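Local coordinates for protein exoenzyme S (Pseudomonas aeruginosa, PDB 6GN8) that probably acts as a secreted virulence toxin that transfers ADP-ribose to host proteins through the domain in this chain, the full protein also carrying a GTPase-activating part, at residues 39-42 / 43-46; 85-88 / 89-92; 187-190 / 191-195. The protein carries 2 engineered substitutions. All coordinates share one frame; numbering follows the deposited sequence.

Contact 1: residues 39-42 / 43-46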
loop_
_atom_site.group_PDB
_atom_site.type_symbol
_atom_site.label_atom_id
_atom_site.label_comp_id
_atom_site.label_asym_id
_atom_site.label_seq_id
_atom_site.Cartn_x
_atom_site.Cartn_y
_atom_site.Cartn_z
ATOM N N ASP C 39 -25.359 -47.276 -16.430
ATOM C CA ASP C 39 -24.332 -46.587 -15.640
ATOM C C ASP C 39 -24.415 -45.093 -15.877
ATOM O O ASP C 39 -24.205 -44.318 -14.953
ATOM C CB ASP C 39 -22.925 -47.112 -15.981
ATOM C CG ASP C 39 -22.500 -48.343 -15.194
ATOM O OD1 ASP C 39 -23.329 -48.860 -14.403
ATOM O OD2 ASP C 39 -21.329 -48.779 -15.356
ATOM N N ALA C 40 -24.712 -44.687 -17.122
ATOM C CA ALA C 40 -24.891 -43.277 -17.462
ATOM C C ALA C 40 -26.328 -42.822 -17.127
ATOM O O ALA C 40 -26.517 -41.778 -16.506
ATOM C CB ALA C 40 -24.582 -43.047 -18.935
ATOM N N GLU C 41 -27.325 -43.637 -17.489
ATOM C CA GLU C 41 -28.753 -43.329 -17.355
ATOM C C GLU C 41 -29.244 -43.146 -15.909
ATOM O O GLU C 41 -30.203 -42.402 -15.719
ATOM C CB GLU C 41 -29.619 -44.376 -18.044
ATOM C CG GLU C 41 -29.168 -44.767 -19.432
ATOM C CD GLU C 41 -30.019 -45.886 -19.990
ATOM O OE1 GLU C 41 -31.105 -45.576 -20.527
ATOM O OE2 GLU C 41 -29.622 -47.068 -19.867
ATOM N N LYS C 42 -28.617 -43.785 -14.896
ATOM C CA LYS C 42 -29.076 -43.571 -13.507
ATOM C C LYS C 42 -28.997 -42.076 -13.101
ATOM O O LYS C 42 -29.807 -41.623 -12.278
ATOM C CB LYS C 42 -28.334 -44.460 -12.490
ATOM C CG LYS C 42 -26.864 -44.134 -12.184
ATOM C CD LYS C 42 -26.380 -44.947 -10.956
ATOM C CE LYS C 42 -26.842 -44.293 -9.670
ATOM N NZ LYS C 42 -26.657 -45.137 -8.455
ATOM N N TYR C 43 -28.082 -41.306 -13.740
ATOM C CA TYR C 43 -27.922 -39.878 -13.447
ATOM C C TYR C 43 -28.918 -38.985 -14.172
ATOM O O TYR C 43 -28.953 -37.807 -13.858
ATOM C CB TYR C 43 -26.497 -39.409 -13.769
ATOM C CG TYR C 43 -25.471 -40.177 -12.969
ATOM C CD1 TYR C 43 -25.376 -40.017 -11.590
ATOM C CD2 TYR C 43 -24.661 -41.128 -13.575
ATOM C CE1 TYR C 43 -24.480 -40.768 -10.839
ATOM C CE2 TYR C 43 -23.764 -41.886 -12.834
ATOM C CZ TYR C 43 -23.664 -41.689 -11.467
ATOM O OH TYR C 43 -22.771 -42.424 -10.731
ATOM N N LEU C 44 -29.741 -39.525 -15.093
ATOM C CA LEU C 44 -30.712 -38.728 -15.848
ATOM C C LEU C 44 -31.809 -38.130 -14.953
ATOM O O LEU C 44 -32.488 -38.861 -14.220
ATOM C CB LEU C 44 -31.344 -39.534 -16.986
ATOM C CG LEU C 44 -30.460 -39.810 -18.190
ATOM C CD1 LEU C 44 -31.081 -40.851 -19.069
ATOM C CD2 LEU C 44 -30.206 -38.551 -18.987
ATOM N N GLY C 45 -31.921 -36.802 -15.010
ATOM C CA GLY C 45 -32.902 -36.011 -14.271
ATOM C C GLY C 45 -32.551 -35.649 -12.842
ATOM O O GLY C 45 -33.385 -35.062 -12.144
ATOM N N ARG C 46 -31.307 -35.950 -12.399
ATOM C CA ARG C 46 -30.860 -35.706 -11.019
ATOM C C ARG C 46 -30.645 -34.194 -10.696
ATOM O O ARG C 46 -30.518 -33.818 -9.514
ATOM C CB ARG C 46 -29.627 -36.552 -10.665
ATOM C CG ARG C 46 -30.047 -37.910 -10.099
ATOM C CD ARG C 46 -28.896 -38.761 -9.609
ATOM N NE ARG C 46 -29.301 -40.157 -9.393
ATOM C CZ ARG C 46 -28.626 -41.056 -8.673
ATOM N NH1 ARG C 46 -29.098 -42.288 -8.526
ATOM N NH2 ARG C 46 -27.490 -40.718 -8.066
#

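Contact 2: residues 85-88 / 89-92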
loop_
_atom_site.group_PDB
_atom_site.type_symbol
_atom_site.label_atom_id
_atom_site.label_comp_id
_atom_site.label_asym_id
_atom_site.label_seq_id
_atom_site.Cartn_x
_atom_site.Cartn_y
_atom_site.Cartn_z
ATOM N N GLN C 85 -13.786 -42.587 -21.843
ATOM C CA GLN C 85 -13.082 -41.461 -21.208
ATOM C C GLN C 85 -13.258 -40.177 -22.037
ATOM O O GLN C 85 -13.589 -39.139 -21.465
ATOM C CB GLN C 85 -11.593 -41.788 -21.019
ATOM C CG GLN C 85 -11.332 -42.908 -20.005
ATOM C CD GLN C 85 -9.886 -43.352 -19.960
ATOM O OE1 GLN C 85 -9.131 -43.292 -20.944
ATOM N NE2 GLN C 85 -9.470 -43.833 -18.812
ATOM N N LYS C 86 -13.150 -40.288 -23.396
ATOM C CA LYS C 86 -13.314 -39.192 -24.362
ATOM C C LYS C 86 -14.681 -38.544 -24.231
ATOM O O LYS C 86 -14.766 -37.313 -24.099
ATOM C CB LYS C 86 -13.097 -39.683 -25.799
ATOM C CG LYS C 86 -11.630 -39.708 -26.212
ATOM C CD LYS C 86 -11.415 -40.000 -27.705
ATOM C CE LYS C 86 -11.432 -41.479 -28.048
ATOM N NZ LYS C 86 -11.236 -41.729 -29.504
ATOM N N LEU C 87 -15.741 -39.376 -24.195
ATOM C CA LEU C 87 -17.141 -38.943 -24.055
ATOM C C LEU C 87 -17.408 -38.232 -22.702
ATOM O O LEU C 87 -18.066 -37.188 -22.699
ATOM C CB LEU C 87 -18.109 -40.132 -24.229
ATOM C CG LEU C 87 -18.188 -40.787 -25.609
ATOM C CD1 LEU C 87 -18.886 -42.132 -25.535
ATOM C CD2 LEU C 87 -18.887 -39.904 -26.605
ATOM N N ILE C 88 -16.878 -38.786 -21.567
ATOM C CA ILE C 88 -17.026 -38.208 -20.223
ATOM C C ILE C 88 -16.320 -36.847 -20.182
ATOM O O ILE C 88 -16.892 -35.874 -19.687
ATOM C CB ILE C 88 -16.540 -39.145 -19.066
ATOM C CG1 ILE C 88 -17.357 -40.429 -18.992
ATOM C CG2 ILE C 88 -16.646 -38.429 -17.718
ATOM C CD1 ILE C 88 -16.761 -41.553 -18.058
ATOM N N ASP C 89 -15.106 -36.777 -20.743
ATOM C CA ASP C 89 -14.295 -35.556 -20.810
ATOM C C ASP C 89 -14.977 -34.472 -21.667
ATOM O O ASP C 89 -14.911 -33.318 -21.294
ATOM C CB ASP C 89 -12.891 -35.886 -21.356
ATOM C CG ASP C 89 -11.928 -34.718 -21.447
ATOM O OD1 ASP C 89 -11.719 -34.043 -20.422
ATOM O OD2 ASP C 89 -11.361 -34.502 -22.538
ATOM N N GLN C 90 -15.639 -34.814 -22.785
ATOM C CA GLN C 90 -16.304 -33.751 -23.565
ATOM C C GLN C 90 -17.617 -33.293 -22.892
ATOM O O GLN C 90 -17.920 -32.102 -22.959
ATOM C CB GLN C 90 -16.505 -34.064 -25.063
ATOM C CG GLN C 90 -16.980 -35.447 -25.425
ATOM C CD GLN C 90 -16.726 -35.778 -26.890
ATOM O OE1 GLN C 90 -17.643 -36.116 -27.654
ATOM N NE2 GLN C 90 -15.474 -35.709 -27.318
ATOM N N GLY C 91 -18.301 -34.191 -22.173
ATOM C CA GLY C 91 -19.499 -33.854 -21.408
ATOM C C GLY C 91 -19.197 -32.931 -20.238
ATOM O O GLY C 91 -19.984 -32.040 -19.919
ATOM N N MET C 92 -18.036 -33.124 -19.604
ATOM C CA MET C 92 -17.598 -32.289 -18.495
ATOM C C MET C 92 -17.116 -30.950 -18.998
ATOM O O MET C 92 -17.507 -29.952 -18.406
ATOM C CB MET C 92 -16.533 -32.966 -17.643
ATOM C CG MET C 92 -17.102 -34.111 -16.809
ATOM S SD MET C 92 -15.872 -34.827 -15.700
ATOM C CE MET C 92 -14.907 -35.524 -16.784
#

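Contact 3: residues 187-190 / 191-195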
loop_
_atom_site.group_PDB
_atom_site.type_symbol
_atom_site.label_atom_id
_atom_site.label_comp_id
_atom_site.label_asym_id
_atom_site.label_seq_id
_atom_site.Cartn_x
_atom_site.Cartn_y
_atom_site.Cartn_z
ATOM N N ALA C 187 2.640 -24.916 3.539
ATOM C CA ALA C 187 3.267 -25.112 4.820
ATOM C C ALA C 187 3.127 -26.531 5.202
ATOM O O ALA C 187 2.281 -27.221 4.661
ATOM C CB ALA C 187 2.588 -24.232 5.853
ATOM N N SER C 188 3.966 -26.971 6.109
ATOM C CA SER C 188 3.991 -28.290 6.724
ATOM C C SER C 188 3.719 -28.179 8.235
ATOM O O SER C 188 4.228 -27.265 8.897
ATOM C CB SER C 188 5.349 -28.947 6.496
ATOM O OG SER C 188 5.399 -30.250 7.050
ATOM N N ASP C 189 2.835 -29.068 8.721
ATOM C CA ASP C 189 2.460 -29.453 10.088
ATOM C C ASP C 189 3.678 -30.010 10.813
ATOM O O ASP C 189 4.556 -30.572 10.152
ATOM C CB ASP C 189 1.489 -30.698 9.956
ATOM C CG ASP C 189 0.039 -30.541 10.290
ATOM O OD1 ASP C 189 -0.340 -29.481 10.852
ATOM O OD2 ASP C 189 -0.714 -31.484 10.046
ATOM N N GLU C 190 3.624 -30.092 12.160
ATOM C CA GLU C 190 4.655 -30.767 12.944
ATOM C C GLU C 190 4.500 -32.319 12.840
ATOM O O GLU C 190 5.305 -33.070 13.400
ATOM C CB GLU C 190 4.595 -30.308 14.390
ATOM C CG GLU C 190 5.753 -30.811 15.229
ATOM C CD GLU C 190 6.142 -29.856 16.329
ATOM O OE1 GLU C 190 5.294 -29.019 16.712
ATOM O OE2 GLU C 190 7.289 -29.952 16.820
ATOM N N GLN C 191 3.483 -32.777 12.109
ATOM C CA GLN C 191 3.211 -34.198 11.871
ATOM C C GLN C 191 3.749 -34.615 10.497
ATOM O O GLN C 191 3.839 -35.813 10.214
ATOM C CB GLN C 191 1.682 -34.490 11.972
ATOM C CG GLN C 191 1.110 -34.512 13.413
ATOM C CD GLN C 191 1.174 -33.176 14.156
ATOM O OE1 GLN C 191 1.867 -33.049 15.180
ATOM N NE2 GLN C 191 0.471 -32.146 13.668
ATOM N N GLY C 192 4.106 -33.623 9.676
ATOM C CA GLY C 192 4.615 -33.797 8.315
ATOM C C GLY C 192 3.583 -33.627 7.217
ATOM O O GLY C 192 3.876 -33.911 6.060
ATOM N N VAL C 193 2.371 -33.155 7.569
ATOM C CA VAL C 193 1.269 -32.957 6.641
ATOM C C VAL C 193 1.422 -31.593 5.972
ATOM O O VAL C 193 1.563 -30.576 6.659
ATOM C CB VAL C 193 -0.145 -33.125 7.297
ATOM C CG1 VAL C 193 -1.289 -32.972 6.262
ATOM C CG2 VAL C 193 -0.256 -34.449 8.056
ATOM N N THR C 194 1.383 -31.588 4.621
ATOM C CA THR C 194 1.429 -30.378 3.808
ATOM C C THR C 194 0.020 -29.752 3.861
ATOM O O THR C 194 -0.970 -30.426 3.578
ATOM C CB THR C 194 1.930 -30.680 2.373
ATOM O OG1 THR C 194 3.276 -31.148 2.472
ATOM C CG2 THR C 194 1.905 -29.433 1.468
ATOM N N ARG C 195 -0.041 -28.505 4.291
ATOM C CA ARG C 195 -1.249 -27.718 4.482
ATOM C C ARG C 195 -1.168 -26.540 3.550
ATOM O O ARG C 195 -0.275 -25.695 3.691
ATOM C CB ARG C 195 -1.373 -27.291 5.951
ATOM C CG ARG C 195 -1.250 -28.469 6.918
ATOM C CD ARG C 195 -2.594 -28.803 7.452
ATOM N NE ARG C 195 -2.621 -30.016 8.252
ATOM C CZ ARG C 195 -3.752 -30.570 8.661
ATOM N NH1 ARG C 195 -3.731 -31.684 9.375
ATOM N NH2 ARG C 195 -4.915 -30.019 8.352
#

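Contact 1: residues 39-42 / 43-46
The type I beta turn from E41 to L44 carries the chain out of the short helix 38-41, and it illustrates how a turn can swing neighbouring side chains into contact. L44 N donates to E41 O at 3.0 Å, and one residue earlier Y43 N donates to A40 O at 3.2 Å. K42 sits with CG between its backbone N and carbonyl carbon (chi1 71°), and this torsion places CG over the Y43 ring, 3.9 Å from the ring centroid and almost on its normal: a CH-pi contact over one face. Y43 CE2 also comes to 3.3 Å from D39 O, while the tyrosine packs on I164 and S165. A second reversal follows directly: a type II turn from Y43 to R46, with G45 at its third position and positive phi (84°), closed by a weak bond from R46 N to Y43 O. It brings the extended arginine back to lysine, where R46 NH1 lies 3.2 Å from K42 CE and 3.8 Å from K42 NZ. The two like charges would be expected to oppose this approach; R46 NH2 is anchored by a hydrogen bond to I164 O. L44 folds alongside the turn, its CD1 4.0 Å from E41 CB, and packs on helix 54-77 beside A40.

Contact 2: residues 85-88 / 89-92
I88 and M92, one helical turn apart, lie alongside each other in the same direction, with M92 CE 3.5 Å from I88 CG2. The methionine is bent at its last torsion (chi3 -69°), which turns the methyl back over the preceding turn instead of letting it run on from the helix. Elsewhere on the helix, a chi1 of 43° folds Q90 CG back over the preceding turn, 3.2 Å from K86 O, and the extended amide travels beside L87; Q90 OE1 reaches 4.1 Å from L87 CD2, a loose contact. D89 presents CB to the preceding turn, 3.3 Å from Q85 O, while its carboxylate turns elsewhere. Beneath these side chains runs the regular alpha-helical ladder of helix 83-99: D89 N bonds to Q85 O at 2.9 Å, and Q90, G91 and M92 repeat the pattern to K86, L87 and I88. Farther out, helix 54-77 packs against I88 and M92 through H67, Y63 and L71, and helix 24-36 supplies L28 and L32 to L87. D89 OD1 accepts a hydrogen bond from Y132 OH and forms a salt bridge with K177, and Q85 bonds through OE1 to D82 N and through NE2 to D70 OD1. The contact thus combines apolar packing on helices 24-36 and 54-77 with polar ties from Q85 and D89, the latter probably steadied as an anion by K177.

Contact 3: residues 187-190 / 191-195
Strands 180-188 and 194-200 run antiparallel here, joined by reciprocal backbone bonds in the hydrogen-bonded pair A187 and R195, with R195 N 2.7 Å from A187 O. The adjacent non-hydrogen-bonded pair, S188 and T194, is supplemented by a CA-H...O contact from S188 CA to V193 O. The strands close in a type I turn from D189 to G192 with a G1 beta bulge: D189 N bonds to V193 O at 2.9 Å, G192 N returns to D189 O at 3.1 Å, and G192 takes the positive phi (98°) that the bulge requires. S188 OG gives D189 O a second bond, from the opposite face of that carbonyl. Across this hairpin the main side-chain link is a salt bridge in which R195 grips D189 side-on, NE at 3.0 Å and NH1 at 3.1 Å, both to OD2. The flat groups are turned 57° apart; NE comes from above the carboxylate plane, NH1 from its syn side. A bend at chi2 (-105°) takes the guanidinium back along the hairpin. V193 CB also touches D189 OD2 at 3.3 Å. Another protein's chain packs against A187, D189 and R195, and one of its basic side chains forms a salt bridge with E190.

In the fold
All three contacts belong to the ADP-ribosyltransferase part of the toxin and follow one another along the chain without interleaving. Contacts 1 and 2 belong to the helical part on one side of the chain's centre: their centres lie 15 Å apart, their nearest atoms about 8 Å, and helix 54-77 is a common neighbour, packing against A40 and L44 of the first and I88 and M92 of the second. Contact 3 stands on the opposite side, its centre 40 Å from that of contact 1 and 35 Å from that of contact 2, at a hairpin of the five-stranded mixed sheet. Helix 54-77 thus connects the surroundings of contacts 1 and 2, while the hairpin meets another protein on the far side of the chain's centre.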